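Local atomic coordinates of ESAT-6-like protein MAB_3112 (Mycobacterium abscessus, PDB entry 4I0X), a protein that is of unknown function but belongs to the probably secreted WXG100 (ESAT-6-like) proteins and forms the EsxEF complex with its partner MAB_3113. Residues R28-L33 against S47-M52. The protein carries 4 engineered substitutions. Residues are numbered along the deposited sequence; the frame is centred on the assembly and turned at random.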
# COMPACT_ATOMS: atom_id res chain seq x y z
N ARG A 28 -1.49 -6.11 -13.27
CA ARG A 28 -1.65 -6.32 -14.70
C ARG A 28 -0.62 -5.52 -15.51
O ARG A 28 -0.01 -6.03 -16.46
CB ARG A 28 -3.07 -5.98 -15.11
CG ARG A 28 -4.09 -6.99 -14.57
CD ARG A 28 -5.47 -6.77 -15.16
NE ARG A 28 -6.08 -5.51 -14.77
CZ ARG A 28 -6.86 -5.34 -13.70
NH1 ARG A 28 -7.09 -6.35 -12.87
NH2 ARG A 28 -7.38 -4.14 -13.44
N ASP A 29 -0.41 -4.28 -15.13
CA ASP A 29 0.55 -3.43 -15.84
C ASP A 29 1.96 -4.00 -15.74
O ASP A 29 2.69 -4.09 -16.74
CB ASP A 29 0.59 -2.04 -15.25
CG ASP A 29 -0.65 -1.23 -15.53
OD1 ASP A 29 -1.47 -1.59 -16.41
OD2 ASP A 29 -0.80 -0.18 -14.87
N VAL A 30 2.35 -4.37 -14.53
CA VAL A 30 3.68 -4.89 -14.29
C VAL A 30 3.90 -6.15 -15.06
O VAL A 30 4.91 -6.27 -15.74
CB VAL A 30 3.97 -5.15 -12.81
CG1 VAL A 30 5.28 -5.93 -12.68
CG2 VAL A 30 4.04 -3.83 -12.05
N GLN A 31 2.99 -7.11 -14.94
CA GLN A 31 3.12 -8.36 -15.69
C GLN A 31 3.23 -8.10 -17.20
O GLN A 31 3.92 -8.83 -17.89
CB GLN A 31 1.95 -9.31 -15.44
CG GLN A 31 1.81 -9.75 -13.99
CD GLN A 31 3.14 -10.13 -13.34
OE1 GLN A 31 3.98 -10.82 -13.94
NE2 GLN A 31 3.34 -9.68 -12.10
N SER A 32 2.56 -7.07 -17.73
CA SER A 32 2.61 -6.86 -19.19
C SER A 32 4.03 -6.48 -19.63
O SER A 32 4.37 -6.62 -20.81
CB SER A 32 1.62 -5.79 -19.65
OG SER A 32 2.09 -4.49 -19.31
N LEU A 33 4.85 -5.97 -18.71
CA LEU A 33 6.21 -5.55 -19.12
C LEU A 33 7.12 -6.72 -19.49
O LEU A 33 8.07 -6.55 -20.24
CB LEU A 33 6.89 -4.75 -18.03
CG LEU A 33 6.23 -3.44 -17.65
CD1 LEU A 33 6.98 -2.96 -16.42
CD2 LEU A 33 6.28 -2.41 -18.80
N SER A 47 10.72 -9.17 -8.67
CA SER A 47 10.69 -9.50 -7.27
C SER A 47 10.41 -8.25 -6.37
O SER A 47 9.82 -8.37 -5.33
CB SER A 47 11.91 -10.32 -6.86
OG SER A 47 13.08 -9.56 -6.77
N GLY A 48 10.76 -7.06 -6.84
CA GLY A 48 10.33 -5.84 -6.20
C GLY A 48 8.81 -5.70 -6.16
O GLY A 48 8.24 -5.33 -5.14
N TRP A 49 8.17 -5.96 -7.30
CA TRP A 49 6.72 -5.89 -7.42
C TRP A 49 6.03 -6.94 -6.55
O TRP A 49 5.04 -6.65 -5.88
CB TRP A 49 6.24 -5.97 -8.88
CG TRP A 49 4.78 -6.15 -8.89
CD1 TRP A 49 4.08 -7.25 -9.28
CD2 TRP A 49 3.82 -5.22 -8.39
NE1 TRP A 49 2.74 -7.05 -9.08
CE2 TRP A 49 2.55 -5.81 -8.52
CE3 TRP A 49 3.90 -3.95 -7.83
CZ2 TRP A 49 1.38 -5.18 -8.12
CZ3 TRP A 49 2.74 -3.31 -7.45
CH2 TRP A 49 1.50 -3.93 -7.60
N ASP A 50 6.57 -8.15 -6.53
CA ASP A 50 6.07 -9.20 -5.67
C ASP A 50 6.09 -8.75 -4.22
O ASP A 50 5.12 -8.99 -3.49
CB ASP A 50 6.91 -10.45 -5.80
CG ASP A 50 6.70 -11.17 -7.13
OD1 ASP A 50 5.80 -10.75 -7.90
OD2 ASP A 50 7.42 -12.16 -7.38
N GLU A 51 7.16 -8.08 -3.81
CA GLU A 51 7.23 -7.55 -2.45
C GLU A 51 6.27 -6.37 -2.27
O GLU A 51 5.59 -6.28 -1.28
CB GLU A 51 8.67 -7.18 -2.05
CG GLU A 51 8.71 -6.46 -0.73
CD GLU A 51 10.10 -6.27 -0.16
OE1 GLU A 51 11.11 -6.58 -0.84
OE2 GLU A 51 10.18 -5.77 0.97
N MET A 52 6.20 -5.46 -3.23
CA MET A 52 5.21 -4.39 -3.16
C MET A 52 3.72 -4.88 -3.05
O MET A 52 2.93 -4.38 -2.24
CB MET A 52 5.41 -3.48 -4.37
CG MET A 52 4.62 -2.26 -4.35
SD MET A 52 5.18 -0.99 -5.53
CE MET A 52 4.11 0.26 -4.85
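V30 and W49 mark the closest approach of the two backbones, their CA atoms 7.6 Å apart, where the last turns of helix 4-32 face an early part of helix 40-72. The two helices run antiparallel as the arms of a helical hairpin, the subunit architecture of WXG100 proteins, and both residues send their side chains into the seam between them. A compact branched side chain at V30 leaves room for the broad indole opposite. V30 CG1 lies 3.8 Å from W49 CG, near the root of the indole. V30 CG2 sits over one face of the ring system in a CH-pi contact, 4.1 Å from the centroid of the five-membered ring of W49 and 18° off its normal. With CG anti to the backbone N (chi1 170°), the indole of W49 lies across the seam against both methyls of V30.

Q31 crosses W49 at about a right angle, its chain bent at chi2 and bringing the amide nitrogen to the pyrrole part of the ring from an oblique position. Q31 NE2 stands 3.8 Å from W49 CD1, with the amide and ring planes 51° apart; this is van der Waals contact, for no hydrogen bond joins the two segments. The polar ends instead meet at D27, one turn before Q31 on helix 4-32: its OD1 accepts a hydrogen bond from W49 NE1 and a weak one from Q31 NE2.

V30 also packs on Y45 of helix 40-72 and on V19 of the MAB_3113 chain, which places this seam beside the heterodimer interface. Tryptophan thus joins the arms in two ways, its face against valine and the N-H of this buried residue bonded to an aspartate, and the hydrogen bond to D27 probably limits how far the indole can turn about its CB-CG bond.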